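SmhB (Serratia marcescens, PDB 6ZZ5) is the soluble form of one component of the tripartite alpha-pore-forming toxin Smh, and probably joins its partner proteins to build a membrane pore. Local coordinates at residues A[24-29]-A[62-67]; A[58-63]-A[131-136]. All coordinates share one frame; numbering follows the deposited sequence.

Interaction 1: residues A[24-29]-A[62-67]; sequences TYCNSV and EHYLKD
Cys26 and Asn27 carry the contact from the 24-29 side, and Tyr64 and Leu65 receive them. Thr24 and Tyr25 pack instead on Ile216 of strand 216-221, and Tyr25 also on helix 252-300. Cys26 follows and points at the second helix. Its CB rests 3.7 Å from Leu65 CG. With SG anti to its own carbonyl carbon (chi1 -73°), the sulfur lies 3.7 Å from Tyr64 CB. It also meets the Tyr64 ring obliquely, 4.7 Å from the centroid, in a sulfur-aromatic contact. The Tyr64 hydroxyl has its own partner, hydrogen bonding to Gln69. Asn27 comes next, at the partly exposed margin. Its amide oxygen OD1 reaches Leu65 CD1 at 3.4 Å, a van der Waals touch with no hydrogen bond. Both Leu65 methyls lie near Cys26 CB and near Asn27 OD1. Ser28 OG bonds to Tyr25 O at 2.6 Å and also pairs with Gly214 N. The axes of the two short segments come within 9.4 Å, and their N-to-C directions differ by 130°, roughly antiparallel but clearly crossed. This is helix-helix packing in the elongated helical bundle of the HBL-type enterotoxin family, joining helix 4-30 to helix 44-92.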
ATOM      1  N   THR A  24       5.603   3.443  -1.676  1.00 16.91           N
ATOM      2  CA  THR A  24       6.287   3.923  -2.908  1.00 16.49           C
ATOM      3  C   THR A  24       5.506   5.090  -3.517  1.00 18.10           C
ATOM      4  O   THR A  24       6.127   6.070  -3.937  1.00 18.59           O
ATOM      5  CB  THR A  24       6.436   2.798  -3.929  1.00 19.17           C
ATOM      6  OG1 THR A  24       7.142   1.749  -3.263  1.00 22.62           O
ATOM      7  CG2 THR A  24       7.218   3.223  -5.147  1.00 21.31           C
ATOM      8  N   TYR A  25       4.185   4.959  -3.608  1.00 15.54           N
ATOM      9  CA  TYR A  25       3.334   6.043  -4.122  1.00 15.16           C
ATOM     10  C   TYR A  25       3.589   7.324  -3.346  1.00 14.37           C
ATOM     11  O   TYR A  25       3.736   8.406  -3.973  1.00 16.06           O
ATOM     12  CB  TYR A  25       1.859   5.634  -4.147  1.00 14.18           C
ATOM     13  CG  TYR A  25       1.064   6.384  -5.185  1.00 14.42           C
ATOM     14  CD1 TYR A  25       0.745   7.716  -5.004  1.00 15.39           C
ATOM     15  CD2 TYR A  25       0.615   5.751  -6.334  1.00 20.14           C
ATOM     16  CE1 TYR A  25       0.071   8.436  -5.982  1.00 18.23           C
ATOM     17  CE2 TYR A  25      -0.070   6.448  -7.325  1.00 19.16           C
ATOM     18  CZ  TYR A  25      -0.354   7.783  -7.133  1.00 19.20           C
ATOM     19  OH  TYR A  25      -1.031   8.400  -8.127  1.00 24.19           O
ATOM     20  N   CYS A  26       3.578   7.233  -2.013  1.00 15.41           N
ATOM     21  CA  CYS A  26       3.815   8.389  -1.104  1.00 15.13           C
ATOM     22  C   CYS A  26       5.196   9.001  -1.391  1.00 18.04           C
ATOM     23  O   CYS A  26       5.321  10.241  -1.357  1.00 15.49           O
ATOM     24  CB  CYS A  26       3.691   7.993   0.375  1.00 15.90           C
ATOM     25  SG  CYS A  26       1.971   7.709   0.839  1.00 16.16           S
ATOM     26  N   ASN A  27       6.220   8.178  -1.582  1.00 15.81           N
ATOM     27  CA  ASN A  27       7.588   8.685  -1.900  1.00 19.09           C
ATOM     28  C   ASN A  27       7.541   9.494  -3.210  1.00 16.25           C
ATOM     29  O   ASN A  27       8.258  10.550  -3.332  1.00 17.55           O
ATOM     30  CB  ASN A  27       8.612   7.536  -1.978  1.00 19.63           C
ATOM     31  CG  ASN A  27       8.908   6.921  -0.639  1.00 19.78           C
ATOM     32  OD1 ASN A  27       8.840   7.610   0.346  1.00 22.50           O
ATOM     33  ND2 ASN A  27       9.326   5.670  -0.636  1.00 24.87           N
ATOM     34  N   SER A  28       6.718   9.074  -4.153  1.00 15.06           N
ATOM     35  CA  SER A  28       6.618   9.751  -5.473  1.00 16.11           C
ATOM     36  C   SER A  28       5.977  11.124  -5.288  1.00 18.61           C
ATOM     37  O   SER A  28       6.424  12.103  -5.951  1.00 16.57           O
ATOM     38  CB  SER A  28       5.898   8.957  -6.524  1.00 16.51           C
ATOM     39  OG  SER A  28       4.466   8.994  -6.397  1.00 15.52           O
ATOM     40  N   VAL A  29       5.044  11.222  -4.345  1.00 14.40           N
ATOM     41  CA  VAL A  29       4.362  12.503  -4.044  1.00 15.89           C
ATOM     42  C   VAL A  29       5.379  13.423  -3.428  1.00 16.18           C
ATOM     43  O   VAL A  29       5.396  14.581  -3.770  1.00 16.07           O
ATOM     44  CB  VAL A  29       3.129  12.293  -3.134  1.00 15.96           C
ATOM     45  CG1 VAL A  29       2.511  13.609  -2.654  1.00 17.21           C
ATOM     46  CG2 VAL A  29       2.104  11.428  -3.812  1.00 15.70           C
ATOM     47  N   GLU A  62       3.490  12.151   3.892  1.00 17.72           N
ATOM     48  CA  GLU A  62       4.371  12.115   5.097  1.00 19.15           C
ATOM     49  C   GLU A  62       3.594  11.470   6.250  1.00 20.03           C
ATOM     50  O   GLU A  62       4.176  10.683   7.033  1.00 20.26           O
ATOM     51  CB  GLU A  62       4.818  13.525   5.481  1.00 23.34           C
ATOM     52  CG  GLU A  62       5.714  13.585   6.705  1.00 37.08           C
ATOM     53  CD  GLU A  62       7.138  13.136   6.439  1.00 54.14           C
ATOM     54  OE1 GLU A  62       7.375  12.520   5.356  1.00 56.18           O
ATOM     55  OE2 GLU A  62       8.020  13.373   7.331  1.00 57.84           O
ATOM     56  N   HIS A  63       2.326  11.809   6.402  1.00 18.63           N
ATOM     57  CA  HIS A  63       1.502  11.232   7.503  1.00 17.93           C
ATOM     58  C   HIS A  63       1.424   9.699   7.318  1.00 20.21           C
ATOM     59  O   HIS A  63       1.633   8.936   8.274  1.00 16.89           O
ATOM     60  CB  HIS A  63       0.154  11.920   7.545  1.00 18.85           C
ATOM     61  CG  HIS A  63      -0.762  11.331   8.560  1.00 22.87           C
ATOM     62  ND1 HIS A  63      -0.370  11.152   9.905  1.00 23.46           N
ATOM     63  CD2 HIS A  63      -2.023  10.869   8.443  1.00 24.50           C
ATOM     64  CE1 HIS A  63      -1.385  10.628  10.563  1.00 26.83           C
ATOM     65  NE2 HIS A  63      -2.403  10.439   9.673  1.00 22.64           N
ATOM     66  N   TYR A  64       1.166   9.241   6.100  1.00 17.75           N
ATOM     67  CA  TYR A  64       1.176   7.792   5.814  1.00 17.60           C
ATOM     68  C   TYR A  64       2.533   7.219   6.230  1.00 19.55           C
ATOM     69  O   TYR A  64       2.605   6.222   7.014  1.00 16.48           O
ATOM     70  CB  TYR A  64       0.861   7.444   4.352  1.00 16.19           C
ATOM     71  CG  TYR A  64       0.932   5.951   4.250  1.00 16.59           C
ATOM     72  CD1 TYR A  64      -0.137   5.165   4.648  1.00 19.16           C
ATOM     73  CD2 TYR A  64       2.091   5.327   3.848  1.00 14.85           C
ATOM     74  CE1 TYR A  64      -0.021   3.784   4.671  1.00 17.93           C
ATOM     75  CE2 TYR A  64       2.194   3.956   3.803  1.00 14.61           C
ATOM     76  CZ  TYR A  64       1.147   3.186   4.273  1.00 18.32           C
ATOM     77  OH  TYR A  64       1.236   1.815   4.314  1.00 21.74           O
ATOM     78  N   LEU A  65       3.613   7.807   5.700  1.00 17.14           N
ATOM     79  CA  LEU A  65       4.964   7.203   5.794  1.00 16.12           C
ATOM     80  C   LEU A  65       5.379   7.163   7.269  1.00 19.48           C
ATOM     81  O   LEU A  65       5.951   6.145   7.678  1.00 16.26           O
ATOM     82  CB  LEU A  65       5.974   7.994   4.970  1.00 18.12           C
ATOM     83  CG  LEU A  65       5.835   7.859   3.446  1.00 21.67           C
ATOM     84  CD1 LEU A  65       6.780   8.833   2.720  1.00 20.51           C
ATOM     85  CD2 LEU A  65       6.181   6.442   2.998  1.00 19.94           C
ATOM     86  N   LYS A  66       5.150   8.240   8.010  1.00 17.39           N
ATOM     87  CA  LYS A  66       5.742   8.444   9.341  1.00 20.34           C
ATOM     88  C   LYS A  66       4.820   7.815  10.377  1.00 20.93           C
ATOM     89  O   LYS A  66       5.300   7.300  11.411  1.00 19.04           O
ATOM     90  CB  LYS A  66       6.039   9.930   9.621  1.00 22.48           C
ATOM     91  CG  LYS A  66       7.208  10.537   8.845  1.00 41.26           C
ATOM     92  CD  LYS A  66       8.560   9.769   8.922  1.00 71.12           C
ATOM     93  CE  LYS A  66       9.640  10.199   7.932  1.00 61.71           C
ATOM     94  NZ  LYS A  66       9.836   9.226   6.818  1.00 59.51           N
ATOM     95  N   ASP A  67       3.516   7.830  10.160  1.00 18.26           N
ATOM     96  CA  ASP A  67       2.605   7.539  11.299  1.00 22.29           C
ATOM     97  C   ASP A  67       1.871   6.246  11.002  1.00 20.69           C
ATOM     98  O   ASP A  67       1.351   5.660  11.927  1.00 22.22           O
ATOM     99  CB  ASP A  67       1.643   8.705  11.571  1.00 20.38           C
ATOM    100  CG  ASP A  67       2.314  10.023  11.848  1.00 32.52           C
ATOM    101  OD1 ASP A  67       3.305  10.031  12.607  1.00 27.95           O
ATOM    102  OD2 ASP A  67       1.851  11.025  11.308  1.00 25.45           O
TER

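Interaction 2: residues A[58-63]-A[131-136]; sequences RQHAEH and NDKLII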
ATOM      1  N   ARG A  58       1.866  16.310  -0.084  1.00 15.89           N
ATOM      2  CA  ARG A  58       3.142  15.957   0.578  1.00 17.93           C
ATOM      3  C   ARG A  58       2.913  15.683   2.058  1.00 18.47           C
ATOM      4  O   ARG A  58       3.439  14.692   2.522  1.00 18.11           O
ATOM      5  CB  ARG A  58       4.147  17.105   0.417  1.00 20.09           C
ATOM      6  CG  ARG A  58       4.594  17.314  -1.031  1.00 21.02           C
ATOM      7  CD  ARG A  58       5.543  18.539  -1.213  1.00 28.31           C
ATOM      8  NE  ARG A  58       6.407  18.550  -0.031  1.00 36.26           N
ATOM      9  CZ  ARG A  58       7.432  17.749   0.156  1.00 31.58           C
ATOM     10  NH1 ARG A  58       7.845  16.943  -0.804  1.00 30.11           N
ATOM     11  NH2 ARG A  58       8.073  17.792   1.298  1.00 38.14           N
ATOM     12  N   GLN A  59       2.183  16.538   2.768  1.00 18.02           N
ATOM     13  CA  GLN A  59       1.828  16.283   4.192  1.00 21.26           C
ATOM     14  C   GLN A  59       1.042  14.960   4.340  1.00 18.05           C
ATOM     15  O   GLN A  59       1.318  14.194   5.281  1.00 17.22           O
ATOM     16  CB  GLN A  59       1.114  17.499   4.777  1.00 24.12           C
ATOM     17  CG  GLN A  59       0.348  17.242   6.087  1.00 38.14           C
ATOM     18  CD  GLN A  59       1.108  16.503   7.165  1.00 61.24           C
ATOM     19  OE1 GLN A  59       2.340  16.545   7.244  1.00100.07           O
ATOM     20  NE2 GLN A  59       0.364  15.798   8.011  1.00 48.46           N
ATOM     21  N   HIS A  60       0.056  14.684   3.495  1.00 15.55           N
ATOM     22  CA  HIS A  60      -0.740  13.444   3.597  1.00 17.69           C
ATOM     23  C   HIS A  60       0.194  12.231   3.408  1.00 16.15           C
ATOM     24  O   HIS A  60       0.064  11.275   4.145  1.00 17.74           O
ATOM     25  CB  HIS A  60      -1.887  13.409   2.547  1.00 16.92           C
ATOM     26  CG  HIS A  60      -2.965  14.397   2.783  1.00 17.44           C
ATOM     27  ND1 HIS A  60      -3.450  14.679   4.058  1.00 22.34           N
ATOM     28  CD2 HIS A  60      -3.602  15.219   1.926  1.00 21.48           C
ATOM     29  CE1 HIS A  60      -4.373  15.605   3.969  1.00 24.43           C
ATOM     30  NE2 HIS A  60      -4.471  15.990   2.655  1.00 20.51           N
ATOM     31  N   ALA A  61       1.082  12.267   2.405  1.00 15.88           N
ATOM     32  CA  ALA A  61       2.096  11.243   2.087  1.00 17.28           C
ATOM     33  C   ALA A  61       3.011  11.050   3.304  1.00 16.92           C
ATOM     34  O   ALA A  61       3.270   9.868   3.655  1.00 16.51           O
ATOM     35  CB  ALA A  61       2.909  11.668   0.894  1.00 16.01           C
ATOM     36  N   GLU A  62       3.490  12.151   3.892  1.00 17.72           N
ATOM     37  CA  GLU A  62       4.371  12.115   5.097  1.00 19.15           C
ATOM     38  C   GLU A  62       3.594  11.470   6.250  1.00 20.03           C
ATOM     39  O   GLU A  62       4.176  10.683   7.033  1.00 20.26           O
ATOM     40  CB  GLU A  62       4.818  13.525   5.481  1.00 23.34           C
ATOM     41  CG  GLU A  62       5.714  13.585   6.705  1.00 37.08           C
ATOM     42  CD  GLU A  62       7.138  13.136   6.439  1.00 54.14           C
ATOM     43  OE1 GLU A  62       7.375  12.520   5.356  1.00 56.18           O
ATOM     44  OE2 GLU A  62       8.020  13.373   7.331  1.00 57.84           O
ATOM     45  N   HIS A  63       2.326  11.809   6.402  1.00 18.63           N
ATOM     46  CA  HIS A  63       1.502  11.232   7.503  1.00 17.93           C
ATOM     47  C   HIS A  63       1.424   9.699   7.318  1.00 20.21           C
ATOM     48  O   HIS A  63       1.633   8.936   8.274  1.00 16.89           O
ATOM     49  CB  HIS A  63       0.154  11.920   7.545  1.00 18.85           C
ATOM     50  CG  HIS A  63      -0.762  11.331   8.560  1.00 22.87           C
ATOM     51  ND1 HIS A  63      -0.370  11.152   9.905  1.00 23.46           N
ATOM     52  CD2 HIS A  63      -2.023  10.869   8.443  1.00 24.50           C
ATOM     53  CE1 HIS A  63      -1.385  10.628  10.563  1.00 26.83           C
ATOM     54  NE2 HIS A  63      -2.403  10.439   9.673  1.00 22.64           N
ATOM     55  N   ASN A 131      -7.790   8.636   4.227  1.00 17.07           N
ATOM     56  CA  ASN A 131      -8.588   8.410   2.997  1.00 18.00           C
ATOM     57  C   ASN A 131      -9.618   9.516   2.878  1.00 17.91           C
ATOM     58  O   ASN A 131      -9.774  10.067   1.782  1.00 19.92           O
ATOM     59  CB  ASN A 131      -9.186   7.009   2.972  1.00 20.70           C
ATOM     60  CG  ASN A 131      -9.843   6.678   1.665  1.00 26.97           C
ATOM     61  OD1 ASN A 131      -9.295   6.964   0.599  1.00 19.73           O
ATOM     62  ND2 ASN A 131     -10.976   6.002   1.762  1.00 20.23           N
ATOM     63  N   ASP A 132     -10.340   9.813   3.953  1.00 19.54           N
ATOM     64  CA  ASP A 132     -11.422  10.835   3.925  1.00 21.73           C
ATOM     65  C   ASP A 132     -10.823  12.191   3.549  1.00 20.65           C
ATOM     66  O   ASP A 132     -11.369  12.865   2.638  1.00 17.91           O
ATOM     67  CB  ASP A 132     -12.194  10.898   5.250  1.00 20.69           C
ATOM     68  CG  ASP A 132     -12.993   9.626   5.498  1.00 26.95           C
ATOM     69  OD1 ASP A 132     -13.207   8.898   4.527  1.00 26.54           O
ATOM     70  OD2 ASP A 132     -13.370   9.369   6.685  1.00 32.97           O
ATOM     71  N   LYS A 133      -9.720  12.596   4.176  1.00 17.46           N
ATOM     72  CA  LYS A 133      -9.104  13.910   3.881  1.00 19.12           C
ATOM     73  C   LYS A 133      -8.632  13.929   2.409  1.00 19.11           C
ATOM     74  O   LYS A 133      -8.796  14.961   1.758  1.00 18.96           O
ATOM     75  CB  LYS A 133      -7.912  14.166   4.787  1.00 26.50           C
ATOM     76  CG  LYS A 133      -8.282  14.326   6.242  1.00 41.84           C
ATOM     77  CD  LYS A 133      -7.051  14.535   7.110  1.00 60.41           C
ATOM     78  CE  LYS A 133      -7.345  14.316   8.578  1.00 61.96           C
ATOM     79  NZ  LYS A 133      -6.620  15.309   9.396  1.00 61.61           N
ATOM     80  N   LEU A 134      -8.105  12.797   1.915  1.00 15.66           N
ATOM     81  CA  LEU A 134      -7.577  12.669   0.544  1.00 17.36           C
ATOM     82  C   LEU A 134      -8.762  12.757  -0.443  1.00 16.93           C
ATOM     83  O   LEU A 134      -8.589  13.353  -1.534  1.00 16.01           O
ATOM     84  CB  LEU A 134      -6.777  11.380   0.375  1.00 14.95           C
ATOM     85  CG  LEU A 134      -5.338  11.422   0.891  1.00 15.91           C
ATOM     86  CD1 LEU A 134      -4.772  10.006   0.963  1.00 16.81           C
ATOM     87  CD2 LEU A 134      -4.466  12.338   0.019  1.00 17.54           C
ATOM     88  N   ILE A 135      -9.921  12.225  -0.084  1.00 16.82           N
ATOM     89  CA  ILE A 135     -11.145  12.294  -0.947  1.00 17.22           C
ATOM     90  C   ILE A 135     -11.478  13.789  -1.104  1.00 17.33           C
ATOM     91  O   ILE A 135     -11.585  14.284  -2.258  1.00 18.27           O
ATOM     92  CB  ILE A 135     -12.313  11.473  -0.396  1.00 17.67           C
ATOM     93  CG1 ILE A 135     -12.000   9.986  -0.514  1.00 17.48           C
ATOM     94  CG2 ILE A 135     -13.617  11.823  -1.128  1.00 18.26           C
ATOM     95  CD1 ILE A 135     -12.885   9.093   0.286  1.00 19.33           C
ATOM     96  N   ILE A 136     -11.515  14.513   0.018  1.00 16.18           N
ATOM     97  CA  ILE A 136     -11.945  15.936   0.007  1.00 17.73           C
ATOM     98  C   ILE A 136     -10.886  16.689  -0.798  1.00 18.34           C
ATOM     99  O   ILE A 136     -11.241  17.456  -1.766  1.00 18.98           O
ATOM    100  CB  ILE A 136     -12.124  16.436   1.448  1.00 18.37           C
ATOM    101  CG1 ILE A 136     -13.298  15.747   2.153  1.00 19.14           C
ATOM    102  CG2 ILE A 136     -12.307  17.945   1.511  1.00 18.47           C
ATOM    103  CD1 ILE A 136     -13.098  15.623   3.670  1.00 19.61           C
TER
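His60 reaches across to Lys133 and Leu134 on segment 131-136 of helix 99-151. From its CB outward, the side chain first meets a single methyl. CB lies 3.8 Å from Leu134 CD2. The next atom, CG, is at the same distance from that methyl. CD2 of the ring comes nearer, 3.6 Å from Leu134 CD2. The methyl therefore sits against CB, CG and CD2, oblique to the ring. The two side chains run past each other in opposite directions. The CB of Leu134 does not point at His60, but with CG anti to the carbonyl carbon (chi1 -81°) and CD1 anti to CA (chi2 167°), CD2 is the methyl that reaches the ring.

Farther out, CE1 lies 3.9 Å from Lys133 CB, again obliquely. Only the base of the lysine takes part. The rest of its chain leads away, and NZ ends 6.2 Å from His60 ND1, with no direct contact. At the tip of the ring, NE2 hydrogen bonds to Asp137, one residue beyond the second segment. This bond would help fix the ring's rotation. The carboxylate might favour a protonated imidazole, while the Lys133 ammonium would tend to oppose it. No hydrogen bond joins the two segments themselves.

The contact joins helix 44-92 to helix 99-151, with His60 also touching Leu130 of the latter. Helix 252-300 packs against residues of both segments, Tyr264 on His60 and Ala271 on Leu134. Ala61, beside His60, points away from this contact and packs on helix 4-30.

How the interactions relate
Interactions 1 and 2 both use helix 44-92, and their centres are about 9 Å apart. They share Glu62 and His63, although neither touches the partner segment in either contact. Interaction 1 joins helix 44-92 to helix 4-30, and interaction 2 joins it to helix 99-151. The two also touch directly: Cys26 O lies 3.6 Å from Ala61 CB, and Val29 CG1 lies 3.8 Å from Arg58 N. Glu62 forms a salt bridge with Arg30, a further tie to helix 4-30. Helix 44-92 is thus the common partner of helices 4-30 and 99-151, and helix 252-300 touches both contacts, at Cys26 and Leu134 among others.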